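Local structure of putative GTP pyrophosphokinase (Streptococcus mutans, 3L9D) at residues M131-E136 against V153-P158. The protein probably transfers pyrophosphate from ATP to GTP, the first step in making the alarmone ppGpp. Sequence-based numbering, arbitrary orientation.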
# COMPACT_ATOMS: atom_id res chain seq x y z
N MET A 131 -9.97 -13.09 -0.72
CA MET A 131 -10.05 -11.94 0.15
C MET A 131 -11.24 -11.18 -0.39
O MET A 131 -11.69 -11.44 -1.50
CB MET A 131 -8.77 -11.10 0.08
CG MET A 131 -8.53 -10.42 -1.26
SD MET A 131 -6.85 -9.79 -1.54
CE MET A 131 -5.92 -11.31 -1.62
N LYS A 132 -11.76 -10.26 0.39
CA LYS A 132 -12.84 -9.40 -0.08
C LYS A 132 -12.45 -7.93 0.11
O LYS A 132 -12.03 -7.53 1.21
CB LYS A 132 -14.13 -9.74 0.67
CG LYS A 132 -15.37 -9.08 0.06
CD LYS A 132 -15.81 -7.83 0.83
CE LYS A 132 -16.96 -7.10 0.11
NZ LYS A 132 -17.72 -6.23 1.05
N VAL A 133 -12.57 -7.15 -0.95
CA VAL A 133 -12.36 -5.71 -0.87
C VAL A 133 -13.50 -5.02 -0.10
O VAL A 133 -14.66 -5.15 -0.47
CB VAL A 133 -12.20 -5.12 -2.29
CG1 VAL A 133 -12.02 -3.63 -2.25
CG2 VAL A 133 -11.04 -5.80 -2.99
N ILE A 134 -13.19 -4.30 0.97
CA ILE A 134 -14.25 -3.67 1.76
C ILE A 134 -14.15 -2.16 1.84
O ILE A 134 -15.07 -1.51 2.34
CB ILE A 134 -14.34 -4.18 3.21
CG1 ILE A 134 -13.05 -3.85 3.95
CG2 ILE A 134 -14.67 -5.67 3.25
CD1 ILE A 134 -13.20 -3.96 5.42
N GLN A 135 -13.05 -1.59 1.37
CA GLN A 135 -12.93 -0.15 1.32
C GLN A 135 -11.89 0.30 0.32
O GLN A 135 -10.82 -0.27 0.23
CB GLN A 135 -12.62 0.37 2.70
CG GLN A 135 -12.77 1.85 2.85
CD GLN A 135 -12.11 2.36 4.10
OE1 GLN A 135 -12.75 2.51 5.14
NE2 GLN A 135 -10.81 2.62 4.01
N GLU A 136 -12.21 1.34 -0.45
CA GLU A 136 -11.21 1.96 -1.33
C GLU A 136 -11.13 3.45 -1.08
O GLU A 136 -12.13 4.09 -0.79
CB GLU A 136 -11.54 1.69 -2.81
CG GLU A 136 -11.68 0.24 -3.15
CD GLU A 136 -11.84 0.02 -4.64
OE1 GLU A 136 -11.32 0.85 -5.43
OE2 GLU A 136 -12.46 -0.99 -5.01
N VAL A 153 -6.48 0.36 -0.31
CA VAL A 153 -7.51 -0.68 -0.35
C VAL A 153 -7.48 -1.47 0.95
O VAL A 153 -6.42 -1.88 1.40
CB VAL A 153 -7.27 -1.67 -1.51
CG1 VAL A 153 -8.36 -2.70 -1.52
CG2 VAL A 153 -7.20 -0.92 -2.84
N ILE A 154 -8.64 -1.68 1.56
CA ILE A 154 -8.71 -2.51 2.74
C ILE A 154 -9.38 -3.82 2.34
O ILE A 154 -10.39 -3.83 1.64
CB ILE A 154 -9.47 -1.82 3.89
CG1 ILE A 154 -8.81 -0.47 4.25
CG2 ILE A 154 -9.54 -2.73 5.12
CD1 ILE A 154 -7.31 -0.55 4.56
N VAL A 155 -8.77 -4.92 2.77
CA VAL A 155 -9.27 -6.23 2.45
C VAL A 155 -9.45 -7.03 3.73
O VAL A 155 -8.67 -6.90 4.67
CB VAL A 155 -8.37 -6.98 1.43
CG1 VAL A 155 -8.40 -6.29 0.06
CG2 VAL A 155 -6.91 -7.15 1.96
N GLU A 156 -10.54 -7.81 3.78
CA GLU A 156 -10.70 -8.83 4.80
C GLU A 156 -10.06 -10.09 4.26
O GLU A 156 -10.38 -10.52 3.14
CB GLU A 156 -12.17 -9.14 5.06
CG GLU A 156 -12.93 -8.08 5.76
CD GLU A 156 -14.39 -8.46 5.95
OE1 GLU A 156 -14.76 -9.60 5.58
OE2 GLU A 156 -15.15 -7.63 6.47
N TYR A 157 -9.17 -10.67 5.05
CA TYR A 157 -8.40 -11.83 4.63
C TYR A 157 -8.54 -12.93 5.66
O TYR A 157 -8.21 -12.73 6.83
CB TYR A 157 -6.93 -11.45 4.44
CG TYR A 157 -6.14 -12.58 3.88
CD1 TYR A 157 -6.21 -12.89 2.52
CD2 TYR A 157 -5.33 -13.37 4.69
CE1 TYR A 157 -5.48 -13.96 1.99
CE2 TYR A 157 -4.60 -14.44 4.17
CZ TYR A 157 -4.68 -14.72 2.82
OH TYR A 157 -3.97 -15.76 2.29
N PRO A 158 -9.08 -14.08 5.25
CA PRO A 158 -9.19 -15.21 6.16
C PRO A 158 -7.86 -15.93 6.27
O PRO A 158 -7.32 -16.40 5.26
CB PRO A 158 -10.23 -16.11 5.49
CG PRO A 158 -10.99 -15.20 4.57
CD PRO A 158 -9.96 -14.23 4.08
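Lys132 and Glu156 face each other as a hydrogen-bonded antiparallel pair, with Lys132 N giving to Glu156 O at 3.1 Å and Glu156 N returning to Lys132 O at 3.0 Å. Two residues on, the ladder slips by one: Ile134 and Gln135 both stand against Ile154, a classic beta bulge. Ile154 O takes a nearly straight bond from Ile134 N (2.9 Å, 174° at the hydrogen) and only a weak, long one from Gln135 N; Ile154 N then closes on Gln135 O.

The close-packed, buried side is the face with Val133, Val153 and Val155, which Met131 joins from just before the strand. Val133 straddles the valines of the partner strand, its CG1 3.8 Å from Val153 CG1 and its CG2 resting on Val155 CG1. With CG tucked between the backbone N and the carbonyl carbon (chi1 66°), Met131 lays SD 4.1 Å from Val155 CG1, while its CB meets the Tyr157 ring edge-on at CD1.

The other face is more open and polar, though Ile154 is itself buried there. Ile134 CD1 reaches Ile154 CG2 at 3.9 Å, and its CG2 lies against the extended Glu156 side chain, which crosses it at about a right angle. Gln135 runs side by side with Ile154, NE2 3.7 Å from Ile154 CG1, and its OE1 bonds Gln103. The exposed Lys132 leads away from the partner strand, its NZ 6.2 Å from Glu156 OE2, too far for a salt bridge.

The pair forms part of a beta hairpin, with 132-139 at the edge of the mixed sheet and 150-161 bonded on its other side to strand 164-176. Helix 42-64 packs on Met131 and Tyr157, whose OH bonds Glu50, and Leu122 of helix 117-126 covers Val153.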